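Local structure of Isomerase/lactonizing enzyme (Agrobacterium fabrum str. C58, 2NQL) at residues A6-F11 with G88-R93; Q15-P20 with T48-V53; G159-T164 with F342-F347. The protein is of unknown specific function but belongs to the mandelate racemase/muconate lactonizing enzyme family of the enolase superfamily and carries a bound sodium ion. All blocks are in the same frame, centred on the assembly; numbering follows the deposited sequence. Where two conformers were deposited one is given.

The three contacts run from the outer edge of the N-terminal domain to the barrel. Contacts 1 and 2 both reach one antiparallel sheet, in which strands 5-15 and 50-59 are neighbours. Their centres are about 28 Å apart, and V10 packs on V53. Contact 2 falls within the chain span bracketed by contact 1, and both close before contact 3 opens. Contact 3 joins the loop after strand 152-158 to helix 344-347, which follows strand 340-342; its centre is about 14 Å from that of contact 2, and P20 packs on P161. Contacts 1 and 3, about 36 Å apart between centres, lie on opposite sides of the chain's centre. Contact 2, between them, touches both.

Contact 1: residues A6-F11 with G88-R93; sequences ATVEVF and GFVIGR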
# COMPACT_ATOMS: atom_id res chain seq x y z
N ALA A 6 -20.27 -2.70 -19.31
CA ALA A 6 -21.21 -1.60 -19.35
C ALA A 6 -21.18 -0.84 -18.02
O ALA A 6 -21.11 0.39 -18.01
CB ALA A 6 -22.62 -2.12 -19.62
N THR A 7 -21.26 -1.57 -16.90
CA THR A 7 -21.43 -0.97 -15.58
C THR A 7 -20.59 -1.67 -14.51
O THR A 7 -20.29 -2.88 -14.62
CB THR A 7 -22.92 -0.92 -15.13
OG1 THR A 7 -23.49 -2.24 -15.12
CG2 THR A 7 -23.77 -0.00 -16.01
N VAL A 8 -20.19 -0.90 -13.49
CA VAL A 8 -19.45 -1.42 -12.33
C VAL A 8 -20.15 -0.81 -11.12
O VAL A 8 -20.21 0.41 -10.97
CB VAL A 8 -17.94 -1.02 -12.37
CG1 VAL A 8 -17.19 -1.56 -11.13
CG2 VAL A 8 -17.26 -1.50 -13.65
N GLU A 9 -20.73 -1.67 -10.28
CA GLU A 9 -21.50 -1.21 -9.13
C GLU A 9 -20.82 -1.71 -7.86
O GLU A 9 -20.46 -2.90 -7.78
CB GLU A 9 -22.92 -1.79 -9.17
CG GLU A 9 -23.81 -1.28 -10.32
CD GLU A 9 -25.06 -2.12 -10.45
OE1 GLU A 9 -25.02 -3.11 -11.21
OE2 GLU A 9 -26.03 -1.81 -9.74
N VAL A 10 -20.62 -0.83 -6.88
CA VAL A 10 -19.94 -1.22 -5.62
C VAL A 10 -20.92 -1.24 -4.45
O VAL A 10 -21.76 -0.34 -4.32
CB VAL A 10 -18.79 -0.23 -5.27
CG1 VAL A 10 -17.90 -0.84 -4.20
CG2 VAL A 10 -17.93 0.03 -6.52
N PHE A 11 -20.78 -2.26 -3.60
CA PHE A 11 -21.66 -2.46 -2.46
C PHE A 11 -20.86 -2.88 -1.25
O PHE A 11 -19.74 -3.38 -1.38
CB PHE A 11 -22.66 -3.60 -2.70
CG PHE A 11 -23.51 -3.41 -3.92
CD1 PHE A 11 -24.73 -2.75 -3.84
CD2 PHE A 11 -23.12 -3.97 -5.14
CE1 PHE A 11 -25.55 -2.60 -4.98
CE2 PHE A 11 -23.93 -3.82 -6.29
CZ PHE A 11 -25.14 -3.14 -6.19
N GLY A 88 -14.07 3.67 -14.56
CA GLY A 88 -13.97 4.36 -15.86
C GLY A 88 -13.01 3.71 -16.83
O GLY A 88 -13.20 3.82 -18.05
N PHE A 89 -11.97 3.07 -16.31
CA PHE A 89 -10.98 2.38 -17.12
C PHE A 89 -11.25 0.88 -17.35
O PHE A 89 -10.53 0.20 -18.07
CB PHE A 89 -9.58 2.60 -16.55
CG PHE A 89 -9.14 4.04 -16.67
CD1 PHE A 89 -8.69 4.53 -17.89
CD2 PHE A 89 -9.23 4.90 -15.59
CE1 PHE A 89 -8.30 5.86 -18.03
CE2 PHE A 89 -8.86 6.23 -15.70
CZ PHE A 89 -8.39 6.71 -16.94
N VAL A 90 -12.31 0.40 -16.71
CA VAL A 90 -12.82 -0.95 -16.99
C VAL A 90 -13.97 -0.91 -17.99
O VAL A 90 -14.02 -1.74 -18.89
CB VAL A 90 -13.23 -1.68 -15.67
CG1 VAL A 90 -13.89 -3.05 -15.98
CG2 VAL A 90 -12.00 -1.87 -14.83
N ILE A 91 -14.88 0.05 -17.82
CA ILE A 91 -16.02 0.23 -18.71
C ILE A 91 -15.54 0.43 -20.16
O ILE A 91 -14.63 1.24 -20.43
CB ILE A 91 -16.93 1.39 -18.22
CG1 ILE A 91 -17.73 0.98 -16.97
CG2 ILE A 91 -17.88 1.87 -19.33
CD1 ILE A 91 -18.19 2.15 -16.10
N GLY A 92 -16.11 -0.34 -21.09
CA GLY A 92 -15.64 -0.33 -22.48
C GLY A 92 -14.58 -1.37 -22.80
O GLY A 92 -14.42 -1.74 -23.96
N ARG A 93 -13.87 -1.87 -21.78
CA ARG A 93 -12.95 -2.99 -22.00
C ARG A 93 -13.80 -4.26 -21.99
O ARG A 93 -14.98 -4.21 -21.65
CB ARG A 93 -11.89 -3.09 -20.88
CG ARG A 93 -10.96 -1.87 -20.71
CD ARG A 93 -9.96 -1.78 -21.84
NE ARG A 93 -8.96 -2.86 -21.90
CZ ARG A 93 -7.76 -2.83 -21.33
NH1 ARG A 93 -7.41 -1.81 -20.57
NH2 ARG A 93 -6.90 -3.85 -21.49
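The carbonyl oxygen of A6 rests in the angle between the branches of I91 and is approached by three of its carbons. The closest is I91 CG1, 3.6 Å from A6 O, with I91 CG2 at 3.8 Å and I91 CD1 at 3.9 Å from the same oxygen. This is van der Waals contact of an aliphatic chain with a carbonyl, and no hydrogen bond links the two segments. I91 achieves it by placing CG1 beside its own backbone N (chi1 -73°), which swings the end of the chain toward the strand. V8 supplies the strand's share of the apolar contact. Its CG2 branch lies 4.2 Å from I91 CG1 and 4.4 Å from V90 CG1, so one methyl meets both residues.

A type II turn presents I91 to the strand. It is closed by a bond of 2.9 Å from R93 N to V90 O, and G92 takes its third position with positive phi, a conformation in which a CB would press on the carbonyl oxygen of I91. On the strand side, A6 and T7 both face T58 in a classic beta bulge.

V8 also packs on V55 of strand 50-59 and on I82 and A87 of helix 75-90, while V90 reaches L105 of helix 98-109. The contact therefore joins the start of strand 5-15, at the protein surface, to the turn that follows helix 75-90.

Contact 2: residues Q15-P20 with T48-V53; sequences QPRKVP and TFDRSV
Two backbone hydrogen bonds make Q15 and D50 an antiparallel hydrogen-bonded pair. D50 N reaches Q15 O at 2.7 Å, and Q15 N meets D50 O at 2.9 Å.

The charged interaction is a salt bridge from R17 NE to D50 OD1 at 2.9 Å. As a hydrogen bond it is weak, bent to 123° at the hydrogen, and the guanidinium and carboxylate planes stand 47° apart. Bends at chi2 and chi3 carry the arginine chain over the backbone of F49, with R17 CG 3.5 Å from F49 N. The guanidinium also makes a cation-pi contact with Y21.

Water supplies the remaining links. One molecule joins R17 N to T48 O, accepting from the first and donating to the second. Another donates to D50 OD2 at 2.7 Å and accepts from K18 N, so both carboxylate oxygens are engaged.

R17 and D50 both touch V318, and R17 also touches I346. The arrangement is an antiparallel strand pair ending in a loop; in this superfamily, loops of the N-terminal domain characteristically cover the mouth of the barrel, consistent with the position here.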
# COMPACT_ATOMS: atom_id res chain seq x y z
N GLN A 15 -22.88 -7.46 8.40
CA GLN A 15 -23.70 -8.27 9.30
C GLN A 15 -23.04 -8.37 10.66
O GLN A 15 -21.80 -8.27 10.79
CB GLN A 15 -23.86 -9.69 8.74
CG GLN A 15 -24.69 -9.79 7.44
CD GLN A 15 -25.35 -11.13 7.32
OE1 GLN A 15 -24.70 -12.12 7.00
NE2 GLN A 15 -26.63 -11.17 7.59
N PRO A 16 -23.85 -8.65 11.70
CA PRO A 16 -23.26 -8.95 13.03
C PRO A 16 -22.31 -10.14 12.97
O PRO A 16 -22.52 -11.06 12.19
CB PRO A 16 -24.50 -9.34 13.86
CG PRO A 16 -25.63 -8.62 13.24
CD PRO A 16 -25.33 -8.71 11.74
N ARG A 17 -21.24 -10.09 13.77
CA ARG A 17 -20.33 -11.23 13.93
C ARG A 17 -21.12 -12.34 14.64
O ARG A 17 -21.98 -12.06 15.49
CB ARG A 17 -19.13 -10.86 14.80
CG ARG A 17 -18.36 -9.59 14.34
CD ARG A 17 -16.85 -9.81 14.38
NE ARG A 17 -16.55 -11.04 13.66
CZ ARG A 17 -15.45 -11.77 13.76
NH1 ARG A 17 -15.37 -12.89 13.05
NH2 ARG A 17 -14.45 -11.38 14.52
N LYS A 18 -20.85 -13.60 14.29
CA LYS A 18 -21.60 -14.69 14.90
C LYS A 18 -20.68 -15.66 15.63
O LYS A 18 -21.06 -16.81 15.93
CB LYS A 18 -22.47 -15.40 13.86
CG LYS A 18 -23.68 -14.60 13.41
CD LYS A 18 -24.33 -15.27 12.22
CE LYS A 18 -25.08 -14.28 11.34
NZ LYS A 18 -25.29 -14.85 9.99
N VAL A 19 -19.48 -15.17 15.93
CA VAL A 19 -18.51 -15.90 16.71
C VAL A 19 -18.11 -15.08 17.93
O VAL A 19 -18.15 -13.84 17.90
CB VAL A 19 -17.28 -16.35 15.89
CG1 VAL A 19 -17.64 -17.53 15.08
CG2 VAL A 19 -16.77 -15.23 14.98
N PRO A 20 -17.81 -15.76 19.06
CA PRO A 20 -17.34 -14.96 20.18
C PRO A 20 -15.97 -14.42 19.79
O PRO A 20 -15.12 -15.18 19.31
CB PRO A 20 -17.26 -15.96 21.33
CG PRO A 20 -17.16 -17.28 20.68
CD PRO A 20 -17.92 -17.19 19.42
N THR A 48 -16.35 -4.41 14.87
CA THR A 48 -17.33 -5.04 15.76
C THR A 48 -18.51 -5.61 14.95
O THR A 48 -19.67 -5.52 15.35
CB THR A 48 -17.79 -4.04 16.88
OG1 THR A 48 -18.24 -2.82 16.28
CG2 THR A 48 -16.60 -3.77 17.85
N PHE A 49 -18.19 -6.16 13.79
CA PHE A 49 -19.18 -6.53 12.77
C PHE A 49 -18.38 -7.23 11.66
O PHE A 49 -17.14 -7.14 11.63
CB PHE A 49 -19.92 -5.30 12.20
CG PHE A 49 -19.00 -4.18 11.85
CD1 PHE A 49 -18.29 -4.23 10.64
CD2 PHE A 49 -18.79 -3.11 12.73
CE1 PHE A 49 -17.37 -3.21 10.31
CE2 PHE A 49 -17.88 -2.08 12.42
CZ PHE A 49 -17.17 -2.14 11.20
N ASP A 50 -19.08 -7.93 10.77
CA ASP A 50 -18.45 -8.52 9.58
C ASP A 50 -18.85 -7.62 8.43
O ASP A 50 -19.98 -7.13 8.38
CB ASP A 50 -18.99 -9.91 9.31
CG ASP A 50 -18.37 -10.97 10.21
OD1 ASP A 50 -17.40 -10.70 10.94
OD2 ASP A 50 -18.89 -12.11 10.17
N ARG A 51 -17.91 -7.36 7.51
CA ARG A 51 -18.23 -6.46 6.38
C ARG A 51 -17.27 -6.77 5.24
O ARG A 51 -16.09 -7.02 5.48
CB ARG A 51 -18.08 -4.98 6.80
CG ARG A 51 -18.57 -3.96 5.73
CD ARG A 51 -18.71 -2.56 6.34
NE ARG A 51 -17.49 -2.06 6.96
CZ ARG A 51 -17.47 -1.02 7.79
NH1 ARG A 51 -18.60 -0.38 8.13
NH2 ARG A 51 -16.31 -0.65 8.31
N SER A 52 -17.77 -6.75 4.02
CA SER A 52 -16.87 -6.87 2.88
C SER A 52 -17.41 -5.98 1.78
O SER A 52 -18.56 -5.51 1.84
CB SER A 52 -16.76 -8.32 2.39
OG SER A 52 -18.02 -8.81 1.98
N VAL A 53 -16.58 -5.74 0.76
CA VAL A 53 -17.00 -4.94 -0.38
C VAL A 53 -17.28 -5.86 -1.54
O VAL A 53 -16.42 -6.68 -1.88
CB VAL A 53 -15.89 -3.91 -0.80
CG1 VAL A 53 -16.19 -3.30 -2.22
CG2 VAL A 53 -15.79 -2.80 0.26
O HOH W 1 -21.59 -12.36 9.88
O HOH W 2 -21.24 -7.80 15.43
O HOH W 3 -18.56 -13.80 12.22

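Contact 3: residues G159-T164 with F342-F347; sequences GLPERT and FQHSIF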
# COMPACT_ATOMS: atom_id res chain seq x y z
N GLY A 159 -9.54 -21.62 13.61
CA GLY A 159 -10.48 -20.92 14.49
C GLY A 159 -10.93 -21.92 15.53
O GLY A 159 -11.63 -22.89 15.21
N LEU A 160 -10.51 -21.69 16.77
CA LEU A 160 -11.02 -22.46 17.90
C LEU A 160 -11.62 -21.47 18.89
O LEU A 160 -10.98 -21.14 19.89
CB LEU A 160 -9.91 -23.31 18.53
CG LEU A 160 -9.24 -24.40 17.66
CD1 LEU A 160 -8.02 -24.97 18.36
CD2 LEU A 160 -10.21 -25.52 17.25
N PRO A 161 -12.86 -20.97 18.60
CA PRO A 161 -13.42 -19.93 19.45
C PRO A 161 -14.02 -20.50 20.73
O PRO A 161 -15.25 -20.54 20.91
CB PRO A 161 -14.50 -19.30 18.56
CG PRO A 161 -14.92 -20.41 17.63
CD PRO A 161 -13.76 -21.34 17.49
N GLU A 162 -13.13 -20.96 21.61
CA GLU A 162 -13.52 -21.30 22.98
C GLU A 162 -12.67 -20.59 24.03
O GLU A 162 -11.52 -20.23 23.78
CB GLU A 162 -13.53 -22.82 23.18
CG GLU A 162 -14.78 -23.53 22.57
CD GLU A 162 -16.04 -23.33 23.40
OE1 GLU A 162 -15.97 -22.66 24.45
OE2 GLU A 162 -17.11 -23.86 23.01
N ARG A 163 -13.25 -20.37 25.20
CA ARG A 163 -12.63 -19.56 26.24
C ARG A 163 -11.49 -20.29 26.96
O ARG A 163 -10.52 -19.67 27.38
CB ARG A 163 -13.71 -19.10 27.24
CG ARG A 163 -13.31 -17.94 28.12
CD ARG A 163 -14.46 -17.54 29.08
NE ARG A 163 -14.80 -18.57 30.07
CZ ARG A 163 -15.90 -19.33 30.04
NH1 ARG A 163 -16.79 -19.18 29.07
NH2 ARG A 163 -16.13 -20.24 30.99
N THR A 164 -11.59 -21.61 27.09
CA THR A 164 -10.61 -22.34 27.88
C THR A 164 -9.76 -23.22 26.99
O THR A 164 -10.20 -23.65 25.91
CB THR A 164 -11.24 -23.20 29.01
OG1 THR A 164 -11.91 -24.34 28.43
CG2 THR A 164 -12.23 -22.37 29.86
N PHE A 342 -9.70 -23.30 6.14
CA PHE A 342 -11.15 -23.40 6.28
C PHE A 342 -11.60 -22.76 7.60
O PHE A 342 -11.28 -23.22 8.70
CB PHE A 342 -11.59 -24.88 6.16
CG PHE A 342 -13.06 -25.13 6.45
CD1 PHE A 342 -14.07 -24.51 5.69
CD2 PHE A 342 -13.43 -26.03 7.45
CE1 PHE A 342 -15.43 -24.78 5.94
CE2 PHE A 342 -14.81 -26.30 7.69
CZ PHE A 342 -15.79 -25.67 6.95
N GLN A 343 -12.35 -21.67 7.47
CA GLN A 343 -12.93 -20.97 8.60
C GLN A 343 -14.36 -21.42 8.76
O GLN A 343 -15.28 -20.79 8.24
CB GLN A 343 -12.90 -19.46 8.34
CG GLN A 343 -11.51 -18.85 8.26
CD GLN A 343 -11.07 -18.27 9.57
OE1 GLN A 343 -10.22 -18.83 10.26
NE2 GLN A 343 -11.66 -17.13 9.94
N HIS A 344 -14.54 -22.54 9.46
CA HIS A 344 -15.84 -23.16 9.60
C HIS A 344 -16.94 -22.21 10.08
O HIS A 344 -18.05 -22.23 9.56
CB HIS A 344 -15.71 -24.39 10.52
CG HIS A 344 -15.09 -24.08 11.85
ND1 HIS A 344 -15.84 -23.83 12.98
CD2 HIS A 344 -13.79 -23.94 12.22
CE1 HIS A 344 -15.03 -23.59 14.00
NE2 HIS A 344 -13.78 -23.65 13.57
N SER A 345 -16.58 -21.34 11.03
CA SER A 345 -17.51 -20.43 11.69
C SER A 345 -18.00 -19.34 10.76
O SER A 345 -19.02 -18.72 11.03
CB SER A 345 -16.76 -19.73 12.81
OG SER A 345 -16.25 -20.66 13.75
N ILE A 346 -17.24 -19.07 9.69
CA ILE A 346 -17.62 -18.05 8.71
C ILE A 346 -18.36 -18.72 7.55
O ILE A 346 -19.41 -18.25 7.10
CB ILE A 346 -16.33 -17.32 8.16
CG1 ILE A 346 -15.54 -16.65 9.29
CG2 ILE A 346 -16.71 -16.30 7.06
CD1 ILE A 346 -16.31 -15.58 10.08
N PHE A 347 -17.79 -19.82 7.06
CA PHE A 347 -18.28 -20.55 5.91
C PHE A 347 -19.71 -21.06 6.11
O PHE A 347 -20.55 -20.87 5.24
CB PHE A 347 -17.33 -21.71 5.59
CG PHE A 347 -17.63 -22.43 4.29
CD1 PHE A 347 -16.95 -22.09 3.12
CD2 PHE A 347 -18.58 -23.46 4.24
CE1 PHE A 347 -17.21 -22.75 1.91
CE2 PHE A 347 -18.86 -24.13 3.02
CZ PHE A 347 -18.17 -23.78 1.87
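The backbones of 159-164 and 342-347 come closest at G159 and Q343, whose CA atoms are 6.4 Å apart, with an inverse gamma turn centred on P161 on one side and the start of helix 344-347 on the other. A bond of 2.8 Å from E162 N to L160 O spans that turn. Q343 is the N-cap residue, and its carbonyl oxygen receives both I346 N and F347 N.

One side-chain hydrogen bond spans the gap. H344 NE2 donates to G159 O at 2.8 Å, almost straight at 168°, and the oxygen lies close to the imidazole plane. At the acceptor the donor is off the carbonyl axis and tilted from the carbonyl plane. With CG held between its backbone N and carbonyl carbon (chi1 54°), H344 directs its ring edge at the loop. G159 has backbone angles (phi 100°) at which a CB would strike the preceding carbonyl oxygen, and that CB would also point at H344.

P161 completes the interface by loose packing: its CD lies 4.3 Å from H344 CE1 near the ring plane, and its CG is 4.1 Å from S345 OG. Behind the histidine, H344 CA lies above one face of the F342 ring, offset toward its rim.

The imidazole meets the ring of W175 in helix 165-177, and P161 rests on L171 of that helix. Strands 152-158 and 340-342 run parallel as neighbours in the barrel sheet, so the contact ties the loop after strand 152-158 to the helix after strand 340-342.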